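Local coordinates for protein peptidoglycan glycosyltransferase (Eggerthella lenta, PDB 4MNR) that belongs to the penicillin-binding proteins and carries, beside a region related to penicillin-binding protein dimerisation domains, a domain of the serine beta-lactamase-like fold, at residues Phe264-Glu269 against Val321-Met326; Pro277-Pro282 against Pro317-Leu322. All blocks are in the same frame, centred on the assembly; numbering follows the deposited sequence.

How the interactions relate
Both interactions lie within the domain named for the penicillin-binding protein family and use the N-terminal end of helix 321-332, whose residues Val321 and Leu322 belong to both. Their centres are about 6 Å apart. Along the chain, 264-269 comes first, directly after helix 242-263; 277-282 follows in the same loop, before helix 284-289; and 317-322 then overlaps 321-326. The loop thus meets the helix in interaction 1 and the segment leading into it in interaction 2. Asn267 connects the two: its N lies 2.8 Å from Ser279 O, and its OD1 lies 3.0 Å from Met281 N, both probable hydrogen bonds. Together they lay the loop against the start of a helix packed on the central antiparallel sheet.

Interaction 1: Phe264-Glu269 against Val321-Met326; sequences FGFNKE and VLEMAM
Glu323 carries most of this buried contact, reaching from the first turn of helix 321-332 to the loop that follows helix 242-263. Its polar end meets the backbone: OE2 lies only 2.7 Å from Phe264 O. The chain leaves the helix with CG anti to the backbone N (chi1 167°) and then bends at chi2 (65°), which brings the carboxyl group up to the carbonyl oxygen of Phe264.

The same group also packs on Phe266. Its OE2 comes obliquely to the ring, 3.6 Å from CE1, and the carboxyl and ring planes are turned 59° apart. Nearer the helix backbone, Glu323 CG sits 4.1 Å from CZ of Phe266. The selenium of the selenomethionine Met324 approaches this ring at the edge, near its plane, 4.3 Å from CZ, while Phe187 adds an edge-to-face ring contact.

The loop backbone turns sharply here. Gly265, with positive phi, ends helix 242-263 in a Schellman motif, and a type II turn from Gly265 to Lys268 follows, closed by a weak bond of 3.3 Å from Lys268 N to Gly265 O.

Oxygens as close as Glu323 OE2 and Phe264 O would repel each other without a proton between them, so the acid probably holds one. That would suit its buried setting, where Glu323 OE1 has no partner in the model.

Interaction 2: Pro277-Pro282 against Pro317-Leu322; sequences PESLMP and PQATVL
Leu280 and Gln318 pair through their backbones as an antiparallel hydrogen-bonded pair. Leu280 N donates to Gln318 O at 2.8 Å, and Gln318 N returns a bond to Leu280 O at 3.0 Å. Both donors lie in the plane of the carbonyl they address. A CA-H...O contact of 3.3 Å from Pro317 CA to the same Leu280 O lies next to this ring of bonds.

Bonds to side-chain hydroxyls and a water continue the join toward the helix. The hydroxyl of Ser279, beside its own backbone N (chi1 -67°), accepts a hydrogen bond from Thr320 N, with N and OG 3.3 Å apart. A water molecule ties three groups together: it donates to Pro277 O, and its hydrogen bonds to Ser279 OG and Thr320 OG1 measure 2.7 and 3.0 Å from the water oxygen.

Apolar contacts flank the polar core. At one end the Thr320 methyl CG2 packs against the Pro277 ring, 3.7 Å from CG. At the other, the selenomethionine Met281 and Pro317, which follows a cis peptide bond, lie side by side, with SE 3.8 Å from Pro317 CB; Met281 also touches Leu257 and Ala261 of helix 242-263.

The whole is an isolated beta bridge leading into a helix N-cap: Thr320 directly precedes helix 321-332, and its OG1 accepts a hydrogen bond from Glu323 N.

Interaction 1: Phe264-Glu269 against Val321-Met326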
ATOM      1  N   PHE A 264       7.035  -7.902   9.121  1.00 11.09           N
ATOM      2  CA  PHE A 264       6.309  -6.768   8.566  1.00 11.60           C
ATOM      3  C   PHE A 264       4.968  -7.195   7.999  1.00 12.03           C
ATOM      4  O   PHE A 264       4.243  -6.376   7.443  1.00 15.32           O
ATOM      5  CB  PHE A 264       7.106  -6.103   7.439  1.00 12.47           C
ATOM      6  CG  PHE A 264       8.170  -5.155   7.913  1.00 11.80           C
ATOM      7  CD1 PHE A 264       7.913  -3.790   7.977  1.00 12.15           C
ATOM      8  CD2 PHE A 264       9.431  -5.612   8.242  1.00 12.60           C
ATOM      9  CE1 PHE A 264       8.890  -2.901   8.382  1.00 10.40           C
ATOM     10  CE2 PHE A 264      10.418  -4.730   8.650  1.00 13.18           C
ATOM     11  CZ  PHE A 264      10.149  -3.373   8.733  1.00 11.61           C
ATOM     12  N   GLY A 265       4.639  -8.471   8.114  1.00 13.19           N
ATOM     13  CA  GLY A 265       3.307  -8.897   7.728  1.00 14.70           C
ATOM     14  C   GLY A 265       3.209  -9.818   6.531  1.00 13.42           C
ATOM     15  O   GLY A 265       2.117 -10.282   6.200  1.00 13.00           O
ATOM     16  N   PHE A 266       4.330 -10.097   5.875  1.00 11.49           N
ATOM     17  CA  PHE A 266       4.298 -11.067   4.786  1.00  9.24           C
ATOM     18  C   PHE A 266       3.938 -12.459   5.315  1.00 12.73           C
ATOM     19  O   PHE A 266       4.330 -12.844   6.422  1.00 13.84           O
ATOM     20  CB  PHE A 266       5.627 -11.058   4.008  1.00 10.36           C
ATOM     21  CG  PHE A 266       5.795  -9.847   3.129  1.00 10.32           C
ATOM     22  CD1 PHE A 266       6.151  -8.626   3.674  1.00 10.59           C
ATOM     23  CD2 PHE A 266       5.563  -9.925   1.762  1.00 12.73           C
ATOM     24  CE1 PHE A 266       6.291  -7.499   2.882  1.00 12.69           C
ATOM     25  CE2 PHE A 266       5.704  -8.806   0.950  1.00 13.78           C
ATOM     26  CZ  PHE A 266       6.064  -7.584   1.504  1.00 10.87           C
ATOM     27  N   ASN A 267       3.168 -13.204   4.519  1.00 11.83           N
ATOM     28  CA  ASN A 267       2.697 -14.546   4.879  1.00 13.50           C
ATOM     29  C   ASN A 267       1.788 -14.578   6.097  1.00 14.92           C
ATOM     30  O   ASN A 267       1.656 -15.620   6.747  1.00 17.70           O
ATOM     31  CB  ASN A 267       3.850 -15.535   5.067  1.00 15.05           C
ATOM     32  CG  ASN A 267       4.627 -15.774   3.789  1.00 16.78           C
ATOM     33  OD1 ASN A 267       4.097 -15.626   2.686  1.00 17.00           O
ATOM     34  ND2 ASN A 267       5.877 -16.174   3.934  1.00 17.39           N
ATOM     35  N   LYS A 268       1.169 -13.443   6.398  1.00 17.89           N
ATOM     36  CA  LYS A 268       0.152 -13.375   7.447  1.00 22.20           C
ATOM     37  C   LYS A 268      -1.184 -12.967   6.831  1.00 19.65           C
ATOM     38  O   LYS A 268      -1.247 -12.098   5.975  1.00 22.38           O
ATOM     39  CB  LYS A 268       0.540 -12.344   8.506  1.00 26.58           C
ATOM     40  CG  LYS A 268       1.926 -12.519   9.092  1.00 32.91           C
ATOM     41  CD  LYS A 268       2.013 -13.740   9.994  1.00 41.51           C
ATOM     42  CE  LYS A 268       3.415 -13.889  10.556  1.00 47.05           C
ATOM     43  NZ  LYS A 268       3.907 -12.600  11.114  1.00 50.28           N
ATOM     44  N   GLU A 269      -2.257 -13.613   7.263  1.00 35.83           N
ATOM     45  CA  GLU A 269      -3.574 -13.173   6.853  1.00 42.10           C
ATOM     46  C   GLU A 269      -3.949 -11.993   7.732  1.00 40.61           C
ATOM     47  O   GLU A 269      -4.026 -12.106   8.952  1.00 42.41           O
ATOM     48  CB  GLU A 269      -4.597 -14.307   6.948  1.00 53.45           C
ATOM     49  CG  GLU A 269      -4.607 -15.204   5.710  1.00 61.08           C
ATOM     50  CD  GLU A 269      -5.308 -16.531   5.942  1.00 67.80           C
ATOM     51  OE1 GLU A 269      -4.675 -17.446   6.512  1.00 69.97           O
ATOM     52  OE2 GLU A 269      -6.489 -16.660   5.550  1.00 69.54           O
ATOM     53  N   VAL A 321      -0.915  -2.900  -1.991  1.00 10.21           N
ATOM     54  CA  VAL A 321      -0.529  -1.519  -1.714  1.00  9.27           C
ATOM     55  C   VAL A 321      -0.757  -1.223  -0.228  1.00 10.60           C
ATOM     56  O   VAL A 321       0.027  -0.520   0.416  1.00 10.11           O
ATOM     57  CB  VAL A 321      -1.295  -0.542  -2.622  1.00 10.24           C
ATOM     58  CG1 VAL A 321      -0.876   0.906  -2.332  1.00 12.93           C
ATOM     59  CG2 VAL A 321      -1.030  -0.908  -4.079  1.00 11.41           C
ATOM     60  N   LEU A 322      -1.817  -1.808   0.328  1.00  9.87           N
ATOM     61  CA  LEU A 322      -2.082  -1.697   1.762  1.00 12.08           C
ATOM     62  C   LEU A 322      -0.913  -2.229   2.589  1.00  6.97           C
ATOM     63  O   LEU A 322      -0.487  -1.578   3.553  1.00  9.71           O
ATOM     64  CB  LEU A 322      -3.369  -2.455   2.114  1.00 12.55           C
ATOM     65  CG  LEU A 322      -3.730  -2.517   3.594  1.00 12.25           C
ATOM     66  CD1 LEU A 322      -3.892  -1.111   4.198  1.00 11.90           C
ATOM     67  CD2 LEU A 322      -5.001  -3.340   3.806  1.00 14.32           C
ATOM     68  N   GLU A 323      -0.370  -3.385   2.192  1.00  7.63           N
ATOM     69  CA  GLU A 323       0.781  -3.949   2.890  1.00  8.67           C
ATOM     70  C   GLU A 323       1.978  -3.000   2.815  1.00  7.92           C
ATOM     71  O   GLU A 323       2.670  -2.798   3.810  1.00 10.24           O
ATOM     72  CB  GLU A 323       1.170  -5.316   2.323  1.00 12.64           C
ATOM     73  CG  GLU A 323       2.543  -5.817   2.776  1.00 13.48           C
ATOM     74  CD  GLU A 323       2.635  -6.094   4.281  1.00 17.83           C
ATOM     75  OE1 GLU A 323       1.635  -6.523   4.894  1.00 24.17           O
ATOM     76  OE2 GLU A 323       3.725  -5.879   4.855  1.00 16.28           O
HETATM   77  N   MSE A 324       2.222  -2.411   1.651  1.00  8.87           N
HETATM   78  CA  MSE A 324       3.350  -1.484   1.552  1.00 10.31           C
HETATM   79  C   MSE A 324       3.148  -0.221   2.380  1.00 10.24           C
HETATM   80  O   MSE A 324       4.095   0.337   2.914  1.00  9.98           O
HETATM   81  CB  MSE A 324       3.703  -1.162   0.087  1.00 11.50           C
HETATM   82  CG  MSE A 324       4.113  -2.389  -0.708  1.00 10.95           C
HETATM   83 SE   MSE A 324       5.458  -3.504   0.189  0.76 18.05          SE
HETATM   84  CE  MSE A 324       6.871  -2.172   0.398  1.00 17.28           C
ATOM     85  N   ALA A 325       1.904   0.223   2.519  1.00  7.43           N
ATOM     86  CA  ALA A 325       1.618   1.331   3.405  1.00  7.95           C
ATOM     87  C   ALA A 325       1.892   0.917   4.846  1.00  9.38           C
ATOM     88  O   ALA A 325       2.446   1.692   5.612  1.00 10.24           O
ATOM     89  CB  ALA A 325       0.176   1.806   3.232  1.00 11.23           C
HETATM   90  N   MSE A 326       1.526  -0.314   5.197  1.00  9.42           N
HETATM   91  CA  MSE A 326       1.828  -0.839   6.531  1.00  9.91           C
HETATM   92  C   MSE A 326       3.329  -0.904   6.801  1.00  9.31           C
HETATM   93  O   MSE A 326       3.778  -0.649   7.918  1.00 11.56           O
HETATM   94  CB  MSE A 326       1.175  -2.204   6.744  1.00 10.84           C
HETATM   95  CG  MSE A 326      -0.362  -2.089   6.738  1.00 13.42           C
HETATM   96 SE   MSE A 326      -1.211  -3.837   6.636  0.68 30.13          SE
HETATM   97  CE  MSE A 326      -0.328  -4.618   8.131  1.00 25.16           C
TER

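Interaction 2: Pro277-Pro282 against Pro317-Leu322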
ATOM      1  N   PRO A 277      -5.702 -10.007  -0.410  1.00 15.35           N
ATOM      2  CA  PRO A 277      -4.925 -11.248  -0.473  1.00 13.63           C
ATOM      3  C   PRO A 277      -3.711 -11.163   0.448  1.00 15.14           C
ATOM      4  O   PRO A 277      -3.149 -10.089   0.656  1.00 15.02           O
ATOM      5  CB  PRO A 277      -4.480 -11.311  -1.939  1.00 15.06           C
ATOM      6  CG  PRO A 277      -4.441  -9.868  -2.381  1.00 14.34           C
ATOM      7  CD  PRO A 277      -5.575  -9.195  -1.632  1.00 13.95           C
ATOM      8  N   GLU A 278      -3.323 -12.304   1.000  1.00 15.32           N
ATOM      9  CA  GLU A 278      -2.111 -12.401   1.798  1.00 14.09           C
ATOM     10  C   GLU A 278      -0.911 -11.961   0.954  1.00 10.49           C
ATOM     11  O   GLU A 278      -0.770 -12.405  -0.192  1.00 13.84           O
ATOM     12  CB  GLU A 278      -1.949 -13.867   2.197  1.00 16.24           C
ATOM     13  CG  GLU A 278      -0.906 -14.157   3.232  1.00 21.87           C
ATOM     14  CD  GLU A 278      -0.850 -15.645   3.558  1.00 31.96           C
ATOM     15  OE1 GLU A 278      -1.717 -16.400   3.071  1.00 34.53           O
ATOM     16  OE2 GLU A 278       0.067 -16.065   4.284  1.00 31.51           O
ATOM     17  N   SER A 279      -0.053 -11.100   1.505  1.00 11.47           N
ATOM     18  CA  SER A 279       1.209 -10.770   0.835  1.00 10.23           C
ATOM     19  C   SER A 279       2.154 -11.947   1.028  1.00 11.88           C
ATOM     20  O   SER A 279       2.090 -12.638   2.046  1.00 15.26           O
ATOM     21  CB  SER A 279       1.806  -9.474   1.393  1.00 11.45           C
ATOM     22  OG  SER A 279       0.981  -8.366   1.069  1.00 11.82           O
ATOM     23  N   LEU A 280       3.008 -12.202   0.039  1.00 11.19           N
ATOM     24  CA  LEU A 280       3.712 -13.481  -0.031  1.00 11.10           C
ATOM     25  C   LEU A 280       5.228 -13.360  -0.063  1.00 11.07           C
ATOM     26  O   LEU A 280       5.780 -12.443  -0.673  1.00 11.35           O
ATOM     27  CB  LEU A 280       3.264 -14.253  -1.277  1.00 13.25           C
ATOM     28  CG  LEU A 280       1.758 -14.473  -1.408  1.00 13.39           C
ATOM     29  CD1 LEU A 280       1.412 -15.110  -2.743  1.00 17.76           C
ATOM     30  CD2 LEU A 280       1.317 -15.339  -0.269  1.00 13.94           C
HETATM   31  N   MSE A 281       5.885 -14.306   0.612  1.00 11.88           N
HETATM   32  CA  MSE A 281       7.339 -14.489   0.548  1.00 15.04           C
HETATM   33  C   MSE A 281       7.628 -15.964   0.343  1.00 15.94           C
HETATM   34  O   MSE A 281       6.901 -16.818   0.844  1.00 15.66           O
HETATM   35  CB  MSE A 281       8.018 -14.043   1.850  1.00 18.94           C
HETATM   36  CG  MSE A 281       8.369 -12.587   1.914  1.00 23.72           C
HETATM   37 SE   MSE A 281       9.748 -11.999   0.662  0.55 17.54          SE
HETATM   38  CE  MSE A 281      11.407 -12.607   1.469  1.00 22.00           C
ATOM     39  N   PRO A 282       8.706 -16.281  -0.380  1.00 16.12           N
ATOM     40  CA  PRO A 282       9.049 -17.700  -0.507  1.00 19.00           C
ATOM     41  C   PRO A 282       9.466 -18.274   0.840  1.00 18.42           C
ATOM     42  O   PRO A 282       9.794 -17.517   1.758  1.00 16.86           O
ATOM     43  CB  PRO A 282      10.265 -17.689  -1.441  1.00 20.03           C
ATOM     44  CG  PRO A 282      10.203 -16.392  -2.151  1.00 17.42           C
ATOM     45  CD  PRO A 282       9.570 -15.416  -1.194  1.00 17.10           C
ATOM     46  N   PRO A 317       9.138 -11.090  -2.973  1.00 11.58           N
ATOM     47  CA  PRO A 317       7.903 -10.579  -2.356  1.00  8.55           C
ATOM     48  C   PRO A 317       6.805 -10.175  -3.338  1.00 11.56           C
ATOM     49  O   PRO A 317       7.085  -9.666  -4.427  1.00 11.03           O
ATOM     50  CB  PRO A 317       8.383  -9.334  -1.620  1.00  8.05           C
ATOM     51  CG  PRO A 317       9.590  -8.873  -2.419  1.00  8.48           C
ATOM     52  CD  PRO A 317      10.259 -10.136  -2.852  1.00  8.58           C
ATOM     53  N   GLN A 318       5.561 -10.431  -2.946  1.00 10.55           N
ATOM     54  CA  GLN A 318       4.404  -9.884  -3.649  1.00  8.65           C
ATOM     55  C   GLN A 318       3.558  -9.243  -2.568  1.00  8.39           C
ATOM     56  O   GLN A 318       3.284  -9.863  -1.539  1.00 11.28           O
ATOM     57  CB  GLN A 318       3.592 -10.981  -4.316  1.00 14.08           C
ATOM     58  CG  GLN A 318       4.389 -11.826  -5.283  1.00 15.14           C
ATOM     59  CD  GLN A 318       3.532 -12.879  -5.944  1.00 19.05           C
ATOM     60  OE1 GLN A 318       3.784 -14.079  -5.815  1.00 23.11           O
ATOM     61  NE2 GLN A 318       2.508 -12.439  -6.657  1.00 16.67           N
ATOM     62  N   ALA A 319       3.127  -8.014  -2.799  1.00  8.86           N
ATOM     63  CA  ALA A 319       2.460  -7.292  -1.732  1.00  9.22           C
ATOM     64  C   ALA A 319       1.273  -6.518  -2.255  1.00  7.99           C
ATOM     65  O   ALA A 319       1.259  -6.096  -3.415  1.00  9.89           O
ATOM     66  CB  ALA A 319       3.435  -6.328  -1.068  1.00 10.73           C
ATOM     67  N   THR A 320       0.304  -6.284  -1.377  1.00  8.05           N
ATOM     68  CA  THR A 320      -0.738  -5.311  -1.699  1.00 10.44           C
ATOM     69  C   THR A 320      -0.235  -3.903  -1.440  1.00 11.30           C
ATOM     70  O   THR A 320       0.745  -3.713  -0.733  1.00  8.75           O
ATOM     71  CB  THR A 320      -1.992  -5.550  -0.853  1.00 10.88           C
ATOM     72  OG1 THR A 320      -1.661  -5.482   0.538  1.00 11.05           O
ATOM     73  CG2 THR A 320      -2.579  -6.899  -1.156  1.00 12.32           C
ATOM     74  N   VAL A 321      -0.915  -2.900  -1.991  1.00 10.21           N
ATOM     75  CA  VAL A 321      -0.529  -1.519  -1.714  1.00  9.27           C
ATOM     76  C   VAL A 321      -0.757  -1.223  -0.228  1.00 10.60           C
ATOM     77  O   VAL A 321       0.027  -0.520   0.416  1.00 10.11           O
ATOM     78  CB  VAL A 321      -1.295  -0.542  -2.622  1.00 10.24           C
ATOM     79  CG1 VAL A 321      -0.876   0.906  -2.332  1.00 12.93           C
ATOM     80  CG2 VAL A 321      -1.030  -0.908  -4.079  1.00 11.41           C
ATOM     81  N   LEU A 322      -1.817  -1.808   0.328  1.00  9.87           N
ATOM     82  CA  LEU A 322      -2.082  -1.697   1.762  1.00 12.08           C
ATOM     83  C   LEU A 322      -0.913  -2.229   2.589  1.00  6.97           C
ATOM     84  O   LEU A 322      -0.487  -1.578   3.553  1.00  9.71           O
ATOM     85  CB  LEU A 322      -3.369  -2.455   2.114  1.00 12.55           C
ATOM     86  CG  LEU A 322      -3.730  -2.517   3.594  1.00 12.25           C
ATOM     87  CD1 LEU A 322      -3.892  -1.111   4.198  1.00 11.90           C
ATOM     88  CD2 LEU A 322      -5.001  -3.340   3.806  1.00 14.32           C
TER
HETATM   89  O   HOH W   1      -1.596  -8.119   1.889  1.00 21.42           O